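Local coordinates for PilY2 protein (Pseudomonas aeruginosa, PDB 3TDQ) that probably takes part in the assembly of type 4 fimbriae (pili), though its molecular role is not established, at residues 30-35 and 64-69; 16-21 and 43-48. One frame throughout, in Å; residues are numbered along the deposited sequence.

Interaction 1. Residues 30-35 and 64-69; sequences YRLPNS and STITDI
Arg-31 forms a single bridge to Thr-65. Arg-31 N donates to Ser-64 O at 2.8 Å, a more bent bond (158° at the hydrogen) with the donor tilted from the carbonyl plane. Ile-66 N donates to Arg-31 O at 2.9 Å, nearly straight (170°). One residue bonding to both neighbours of its partner is the parallel pattern. Thr-65 CA adds a weaker C-H contact to Arg-31 O, at 3.5 Å.

Apolar packing lies mainly around Ile-66. Ile-66 CD1 sits 3.6 Å from Tyr-30 CB and also meets Tyr-30 CG, at the root of the ring. Chi1 of -70° sets Ile-66 CG1 beside its backbone N, and the extended chi2 lays CD1 against Tyr-30. The other branch, Ile-66 CG2, reaches Leu-32 CD1 at 4.1 Å. Leu-32 CD1 also approaches Ile-69 CG2, at 4.3 Å. Pro-33 CD rests 3.7 Å from Thr-65 CG2. The Thr-65 hydroxyl is hydrogen-bonded with Ser-60 OG.

The Ile-66 carbonyl finds its partner outside, in Thr-36 OG1. A single parallel-type bridge between the diverging strands 28-31 and 65-71, outermost in the antiparallel sheet, is consistent with closure of an OB-fold barrel. Two backbone bonds set the register, and Leu-32, Ile-66 and Ile-69 make its buried side apolar.

Interaction 2. Residues 16-21 and 43-48; sequences VQVEKN and SLFQVK
Val-16 and Lys-48 have CA atoms 6.5 Å apart, and Val-18 and Leu-44 are spaced alike, so side chains make most of the contact. Residues 16-21 run off the end of strand 6-17 into a tight turn. Lys-20 N bonds back to Gln-17 O, and Asn-21 N to Val-18 O. Asn-21 then takes a left-handed backbone conformation (phi 54°). Residues 43-48 also curl: Ser-43 O accepts from both Gln-46 N and Val-47 N.

Leu-44 is the buried centre of the contact. Chi1 of -178° puts its CG anti to the backbone N, and the two methyls meet residues 16-21. Leu-44 CD1 meets Val-16 CG1 at 3.8 Å. Leu-44 CD2 reaches 3.6 Å from Val-18 O and 3.4 Å from Asn-21 ND2. That amide nitrogen has its hydrogen bonds elsewhere, to Leu-32 O and Asn-34 OD1, so with Leu-44 it makes only van der Waals contact.

In OB folds the link between the third and fourth strands often holds a helix that caps one end of the barrel. Residues 43-48 lie in that link, and their short turn is consistent with such a cap, here set against the turn between strands 6-17 and 22-25.

Val-16 splits its branches. Val-16 CG1 also touches Leu-44 O, while Val-16 CG2 meets Val-47 CG2 at 3.8 Å, the two side chains lying roughly at right angles. Val-47 itself continues onto Ile-69 and Ile-71 of strand 65-71. At the outer margin, Val-18 CG1 lies 4.0 Å from Leu-44 CG and 3.8 Å from Phe-45 CE1. The more exposed Phe-45 side chain crosses that of Val-18 at about a right angle.

In the fold
From the N terminus, strand 6-17 runs into residues 16-21, its last residues and the turn after them: the first half of interaction 2. The chain returns through strands 22-25 and 28-31 to 30-35, where interaction 1 begins. Next comes 43-48, which closes the first loop back onto 16-21. After strand 52-58 the chain reaches 64-69 and closes the second loop onto 30-35. The segments alternate, so the loops cross. Interaction 1 ties the two outer strands of the sheet together; interaction 2 ties the turn after strand 6-17 to the turn after strand 41-42. They touch directly: Leu-32 N lies 2.8 Å from Asn-21 O, a probable hydrogen bond.

Interaction 1. Residues 30-35 and 64-69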
ATOM      1  N   TYR A  30       0.646   3.670 -17.649  1.00 25.55           N
ATOM      2  CA  TYR A  30       1.733   4.023 -16.779  1.00 24.78           C
ATOM      3  C   TYR A  30       2.878   3.078 -16.973  1.00 29.06           C
ATOM      4  O   TYR A  30       2.651   1.901 -17.272  1.00 28.32           O
ATOM      5  CB  TYR A  30       1.287   3.913 -15.290  1.00 25.24           C
ATOM      6  CG  TYR A  30       0.120   4.797 -14.930  1.00 25.45           C
ATOM      7  CD1 TYR A  30      -1.193   4.361 -15.117  1.00 25.55           C
ATOM      8  CD2 TYR A  30       0.324   6.087 -14.435  1.00 26.17           C
ATOM      9  CE1 TYR A  30      -2.278   5.186 -14.831  1.00 27.16           C
ATOM     10  CE2 TYR A  30      -0.760   6.916 -14.129  1.00 27.84           C
ATOM     11  CZ  TYR A  30      -2.060   6.454 -14.324  1.00 33.70           C
ATOM     12  OH  TYR A  30      -3.153   7.235 -14.050  1.00 36.72           O
ATOM     13  N   ARG A  31       4.100   3.565 -16.744  1.00 24.75           N
ATOM     14  CA  ARG A  31       5.273   2.707 -16.774  0.50 25.03           C
ATOM     15  C   ARG A  31       5.345   2.024 -15.420  1.00 28.94           C
ATOM     16  O   ARG A  31       5.202   2.693 -14.396  1.00 27.79           O
ATOM     17  CB  ARG A  31       6.561   3.513 -17.065  0.50 26.32           C
ATOM     18  CG  ARG A  31       7.838   2.658 -17.168  0.50 30.51           C
ATOM     19  CD  ARG A  31       7.977   1.958 -18.521  0.50 37.21           C
ATOM     20  NE  ARG A  31       7.958   2.918 -19.625  0.50 40.54           N
ATOM     21  CZ  ARG A  31       7.686   2.612 -20.884  0.50 49.23           C
ATOM     22  NH1 ARG A  31       7.429   1.357 -21.230  0.50 39.51           N
ATOM     23  NH2 ARG A  31       7.671   3.558 -21.812  0.50 33.45           N
ATOM     24  N   LEU A  32       5.520   0.704 -15.404  1.00 25.77           N
ATOM     25  CA  LEU A  32       5.651  -0.045 -14.162  1.00 24.62           C
ATOM     26  C   LEU A  32       6.981  -0.825 -14.280  1.00 27.49           C
ATOM     27  O   LEU A  32       7.011  -1.928 -14.815  1.00 26.63           O
ATOM     28  CB  LEU A  32       4.427  -0.931 -13.897  1.00 24.36           C
ATOM     29  CG  LEU A  32       4.392  -1.743 -12.594  1.00 26.66           C
ATOM     30  CD1 LEU A  32       4.717  -0.890 -11.364  1.00 25.11           C
ATOM     31  CD2 LEU A  32       3.022  -2.354 -12.409  1.00 24.41           C
ATOM     32  N   PRO A  33       8.108  -0.186 -13.903  1.00 25.75           N
ATOM     33  CA  PRO A  33       9.424  -0.824 -14.096  1.00 25.54           C
ATOM     34  C   PRO A  33       9.640  -1.970 -13.131  1.00 27.26           C
ATOM     35  O   PRO A  33       8.955  -2.054 -12.113  1.00 25.34           O
ATOM     36  CB  PRO A  33      10.429   0.329 -13.855  1.00 27.54           C
ATOM     37  CG  PRO A  33       9.730   1.264 -12.972  1.00 31.74           C
ATOM     38  CD  PRO A  33       8.241   1.138 -13.268  1.00 27.37           C
ATOM     39  N   ASN A  34      10.595  -2.855 -13.452  1.00 23.80           N
ATOM     40  CA  ASN A  34      10.935  -4.012 -12.591  1.00 24.88           C
ATOM     41  C   ASN A  34      11.446  -3.567 -11.215  1.00 29.05           C
ATOM     42  O   ASN A  34      11.367  -4.331 -10.275  1.00 28.81           O
ATOM     43  CB  ASN A  34      12.018  -4.876 -13.284  1.00 24.27           C
ATOM     44  CG  ASN A  34      11.590  -5.529 -14.589  1.00 34.72           C
ATOM     45  OD1 ASN A  34      10.386  -5.568 -14.952  1.00 28.56           O
ATOM     46  ND2 ASN A  34      12.585  -6.011 -15.344  1.00 26.28           N
ATOM     47  N   SER A  35      11.959  -2.316 -11.106  1.00 27.20           N
ATOM     48  CA  SER A  35      12.481  -1.739  -9.863  1.00 27.57           C
ATOM     49  C   SER A  35      11.356  -1.401  -8.858  1.00 31.18           C
ATOM     50  O   SER A  35      11.668  -1.177  -7.699  1.00 32.36           O
ATOM     51  CB  SER A  35      13.341  -0.509 -10.168  1.00 29.45           C
ATOM     52  OG  SER A  35      12.591   0.485 -10.848  1.00 35.18           O
ATOM     53  N   SER A  64       4.112   8.207 -17.249  1.00 28.30           N
ATOM     54  CA  SER A  64       4.531   8.465 -15.864  1.00 27.20           C
ATOM     55  C   SER A  64       4.816   7.138 -15.178  1.00 28.87           C
ATOM     56  O   SER A  64       4.249   6.108 -15.558  1.00 27.86           O
ATOM     57  CB  SER A  64       3.502   9.293 -15.115  1.00 31.10           C
ATOM     58  OG  SER A  64       3.647  10.634 -15.573  1.00 31.42           O
ATOM     59  N   THR A  65       5.777   7.147 -14.240  1.00 24.60           N
ATOM     60  CA  THR A  65       6.316   5.945 -13.626  1.00 23.77           C
ATOM     61  C   THR A  65       5.735   5.680 -12.249  1.00 27.05           C
ATOM     62  O   THR A  65       5.874   6.510 -11.356  1.00 26.31           O
ATOM     63  CB  THR A  65       7.856   6.076 -13.555  1.00 29.05           C
ATOM     64  OG1 THR A  65       8.346   6.295 -14.870  1.00 28.96           O
ATOM     65  CG2 THR A  65       8.539   4.829 -12.993  1.00 24.57           C
ATOM     66  N   ILE A  66       5.127   4.497 -12.076  1.00 23.79           N
ATOM     67  CA  ILE A  66       4.596   4.074 -10.782  1.00 23.56           C
ATOM     68  C   ILE A  66       5.767   3.487  -9.991  1.00 27.13           C
ATOM     69  O   ILE A  66       6.393   2.515 -10.440  1.00 24.97           O
ATOM     70  CB  ILE A  66       3.397   3.087 -10.927  1.00 26.42           C
ATOM     71  CG1 ILE A  66       2.143   3.817 -11.478  1.00 26.12           C
ATOM     72  CG2 ILE A  66       3.099   2.407  -9.565  1.00 26.06           C
ATOM     73  CD1 ILE A  66       0.957   2.897 -11.866  1.00 26.72           C
ATOM     74  N   THR A  67       6.068   4.090  -8.827  1.00 25.03           N
ATOM     75  CA  THR A  67       7.174   3.628  -7.976  1.00 25.62           C
ATOM     76  C   THR A  67       6.641   2.918  -6.731  1.00 28.01           C
ATOM     77  O   THR A  67       7.422   2.332  -5.986  1.00 26.85           O
ATOM     78  CB  THR A  67       8.106   4.801  -7.589  1.00 28.44           C
ATOM     79  OG1 THR A  67       7.331   5.772  -6.892  1.00 30.05           O
ATOM     80  CG2 THR A  67       8.780   5.435  -8.803  1.00 27.91           C
ATOM     81  N   ASP A  68       5.313   2.943  -6.524  1.00 24.89           N
ATOM     82  CA  ASP A  68       4.664   2.321  -5.355  1.00 24.81           C
ATOM     83  C   ASP A  68       3.238   1.939  -5.713  1.00 28.78           C
ATOM     84  O   ASP A  68       2.472   2.799  -6.158  1.00 27.63           O
ATOM     85  CB  ASP A  68       4.675   3.308  -4.147  1.00 27.02           C
ATOM     86  CG  ASP A  68       4.319   2.697  -2.789  1.00 39.32           C
ATOM     87  OD1 ASP A  68       4.110   1.471  -2.721  1.00 41.64           O
ATOM     88  OD2 ASP A  68       4.273   3.449  -1.792  1.00 40.82           O
ATOM     89  N   ILE A  69       2.882   0.656  -5.580  1.00 24.61           N
ATOM     90  CA  ILE A  69       1.508   0.249  -5.916  1.00 24.45           C
ATOM     91  C   ILE A  69       1.022  -0.816  -4.923  1.00 27.71           C
ATOM     92  O   ILE A  69       1.748  -1.756  -4.608  1.00 25.79           O
ATOM     93  CB  ILE A  69       1.368  -0.184  -7.406  1.00 26.53           C
ATOM     94  CG1 ILE A  69      -0.112  -0.462  -7.802  1.00 26.42           C
ATOM     95  CG2 ILE A  69       2.334  -1.328  -7.782  1.00 25.39           C
ATOM     96  CD1 ILE A  69      -0.390  -0.417  -9.378  1.00 28.88           C
TER

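Interaction 2. Residues 16-21 and 43-48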
ATOM      1  N   VAL A  16      -2.145  -5.544 -18.327  1.00 28.32           N
ATOM      2  CA  VAL A  16      -0.738  -5.490 -17.969  1.00 28.75           C
ATOM      3  C   VAL A  16       0.051  -5.994 -19.171  1.00 32.79           C
ATOM      4  O   VAL A  16      -0.255  -7.074 -19.704  1.00 31.11           O
ATOM      5  CB  VAL A  16      -0.385  -6.305 -16.698  1.00 33.87           C
ATOM      6  CG1 VAL A  16       1.053  -6.023 -16.254  1.00 33.60           C
ATOM      7  CG2 VAL A  16      -1.362  -6.034 -15.562  1.00 33.54           C
ATOM      8  N   GLN A  17       1.061  -5.228 -19.587  1.00 28.10           N
ATOM      9  CA  GLN A  17       1.942  -5.637 -20.677  1.00 29.81           C
ATOM     10  C   GLN A  17       3.337  -5.773 -20.086  1.00 30.64           C
ATOM     11  O   GLN A  17       4.078  -4.793 -20.027  1.00 28.01           O
ATOM     12  CB  GLN A  17       1.882  -4.613 -21.826  1.00 32.43           C
ATOM     13  CG  GLN A  17       2.092  -5.269 -23.156  1.00 54.82           C
ATOM     14  CD  GLN A  17       1.307  -4.592 -24.242  1.00 81.43           C
ATOM     15  OE1 GLN A  17       1.724  -3.555 -24.756  1.00 77.86           O
ATOM     16  NE2 GLN A  17       0.268  -5.243 -24.730  1.00 76.70           N
ATOM     17  N   VAL A  18       3.642  -6.957 -19.546  1.00 28.80           N
ATOM     18  CA  VAL A  18       4.909  -7.224 -18.852  1.00 29.08           C
ATOM     19  C   VAL A  18       6.131  -6.960 -19.762  1.00 34.31           C
ATOM     20  O   VAL A  18       7.121  -6.399 -19.289  1.00 34.75           O
ATOM     21  CB  VAL A  18       4.973  -8.619 -18.168  1.00 33.22           C
ATOM     22  CG1 VAL A  18       3.867  -8.770 -17.118  1.00 31.63           C
ATOM     23  CG2 VAL A  18       4.944  -9.767 -19.175  1.00 34.26           C
ATOM     24  N   GLU A  19       6.015  -7.263 -21.075  1.00 30.32           N
ATOM     25  CA  GLU A  19       7.077  -7.106 -22.071  1.00 30.37           C
ATOM     26  C   GLU A  19       7.465  -5.644 -22.297  1.00 33.28           C
ATOM     27  O   GLU A  19       8.594  -5.381 -22.714  1.00 31.62           O
ATOM     28  CB  GLU A  19       6.661  -7.734 -23.429  1.00 32.64           C
ATOM     29  CG  GLU A  19       6.260  -9.196 -23.363  1.00 44.54           C
ATOM     30  CD  GLU A  19       4.794  -9.551 -23.157  1.00 63.88           C
ATOM     31  OE1 GLU A  19       4.006  -8.656 -22.761  1.00 42.33           O
ATOM     32  OE2 GLU A  19       4.447 -10.742 -23.350  1.00 56.21           O
ATOM     33  N   LYS A  20       6.533  -4.702 -22.040  1.00 29.54           N
ATOM     34  CA  LYS A  20       6.790  -3.279 -22.247  1.00 29.77           C
ATOM     35  C   LYS A  20       6.811  -2.490 -20.939  1.00 31.87           C
ATOM     36  O   LYS A  20       6.893  -1.265 -20.977  1.00 30.59           O
ATOM     37  CB  LYS A  20       5.733  -2.703 -23.191  1.00 33.58           C
ATOM     38  CG  LYS A  20       6.023  -3.074 -24.641  1.00 55.89           C
ATOM     39  CD  LYS A  20       4.808  -2.911 -25.543  1.00 75.00           C
ATOM     40  CE  LYS A  20       5.194  -2.868 -27.016  1.00 89.62           C
ATOM     41  NZ  LYS A  20       5.778  -4.146 -27.536  1.00 98.81           N
ATOM     42  N   ASN A  21       6.733  -3.182 -19.785  1.00 27.91           N
ATOM     43  CA  ASN A  21       6.680  -2.553 -18.458  1.00 26.49           C
ATOM     44  C   ASN A  21       5.526  -1.540 -18.407  1.00 28.24           C
ATOM     45  O   ASN A  21       5.696  -0.418 -17.954  1.00 25.61           O
ATOM     46  CB  ASN A  21       8.035  -1.881 -18.090  1.00 24.66           C
ATOM     47  CG  ASN A  21       9.065  -2.885 -17.691  1.00 36.18           C
ATOM     48  OD1 ASN A  21       9.842  -3.335 -18.516  1.00 31.70           O
ATOM     49  ND2 ASN A  21       9.018  -3.336 -16.435  1.00 26.55           N
ATOM     50  N   SER A  43       6.191  -5.653  -8.696  1.00 25.27           N
ATOM     51  CA  SER A  43       4.726  -5.445  -8.698  1.00 25.25           C
ATOM     52  C   SER A  43       4.105  -5.680 -10.084  1.00 28.09           C
ATOM     53  O   SER A  43       2.923  -5.998 -10.182  1.00 27.79           O
ATOM     54  CB  SER A  43       4.381  -4.040  -8.214  1.00 27.34           C
ATOM     55  OG  SER A  43       4.904  -3.814  -6.913  1.00 32.14           O
ATOM     56  N   LEU A  44       4.909  -5.528 -11.156  1.00 25.08           N
ATOM     57  CA  LEU A  44       4.471  -5.763 -12.531  1.00 24.75           C
ATOM     58  C   LEU A  44       3.875  -7.183 -12.706  1.00 31.46           C
ATOM     59  O   LEU A  44       2.930  -7.361 -13.466  1.00 32.34           O
ATOM     60  CB  LEU A  44       5.674  -5.570 -13.480  1.00 24.46           C
ATOM     61  CG  LEU A  44       5.405  -5.728 -14.984  1.00 28.33           C
ATOM     62  CD1 LEU A  44       4.472  -4.647 -15.513  1.00 26.70           C
ATOM     63  CD2 LEU A  44       6.702  -5.745 -15.761  1.00 32.92           C
ATOM     64  N   PHE A  45       4.399  -8.170 -11.966  1.00 28.55           N
ATOM     65  CA  PHE A  45       3.945  -9.551 -12.069  1.00 29.60           C
ATOM     66  C   PHE A  45       2.893  -9.907 -11.024  1.00 36.03           C
ATOM     67  O   PHE A  45       2.357 -11.010 -11.073  1.00 37.66           O
ATOM     68  CB  PHE A  45       5.143 -10.516 -11.991  1.00 32.31           C
ATOM     69  CG  PHE A  45       6.055 -10.343 -13.184  1.00 35.24           C
ATOM     70  CD1 PHE A  45       5.782 -10.987 -14.391  1.00 39.34           C
ATOM     71  CD2 PHE A  45       7.182  -9.526 -13.108  1.00 38.80           C
ATOM     72  CE1 PHE A  45       6.619 -10.809 -15.504  1.00 41.05           C
ATOM     73  CE2 PHE A  45       8.008  -9.334 -14.223  1.00 42.53           C
ATOM     74  CZ  PHE A  45       7.733  -9.991 -15.410  1.00 41.22           C
ATOM     75  N   GLN A  46       2.538  -8.965 -10.134  1.00 31.26           N
ATOM     76  CA  GLN A  46       1.518  -9.162  -9.100  1.00 30.14           C
ATOM     77  C   GLN A  46       0.167  -8.590  -9.526  1.00 32.89           C
ATOM     78  O   GLN A  46      -0.868  -9.202  -9.236  1.00 31.98           O
ATOM     79  CB  GLN A  46       1.957  -8.517  -7.773  1.00 31.01           C
ATOM     80  CG  GLN A  46       3.204  -9.162  -7.173  1.00 40.38           C
ATOM     81  CD  GLN A  46       3.078 -10.653  -6.962  1.00 64.08           C
ATOM     82  OE1 GLN A  46       2.328 -11.129  -6.098  1.00 61.23           O
ATOM     83  NE2 GLN A  46       3.875 -11.417  -7.684  1.00 59.50           N
ATOM     84  N   VAL A  47       0.164  -7.411 -10.185  1.00 29.15           N
ATOM     85  CA  VAL A  47      -1.081  -6.805 -10.664  1.00 28.38           C
ATOM     86  C   VAL A  47      -1.640  -7.644 -11.819  1.00 31.90           C
ATOM     87  O   VAL A  47      -0.887  -8.262 -12.565  1.00 31.19           O
ATOM     88  CB  VAL A  47      -0.968  -5.302 -11.039  1.00 31.46           C
ATOM     89  CG1 VAL A  47      -0.648  -4.462  -9.805  1.00 30.33           C
ATOM     90  CG2 VAL A  47       0.041  -5.052 -12.164  1.00 31.41           C
ATOM     91  N   LYS A  48      -2.968  -7.725 -11.902  1.00 28.19           N
ATOM     92  CA  LYS A  48      -3.663  -8.493 -12.938  1.00 28.35           C
ATOM     93  C   LYS A  48      -4.868  -7.701 -13.411  1.00 31.85           C
ATOM     94  O   LYS A  48      -5.353  -6.880 -12.638  1.00 29.83           O
ATOM     95  CB  LYS A  48      -4.157  -9.866 -12.351  1.00 31.01           C
ATOM     96  CG  LYS A  48      -3.105 -10.799 -11.750  1.00 46.05           C
ATOM     97  CD  LYS A  48      -2.216 -11.444 -12.803  1.00 58.96           C
ATOM     98  CE  LYS A  48      -1.061 -12.192 -12.188  1.00 69.71           C
ATOM     99  NZ  LYS A  48      -0.069 -12.587 -13.222  1.00 81.74           N
TER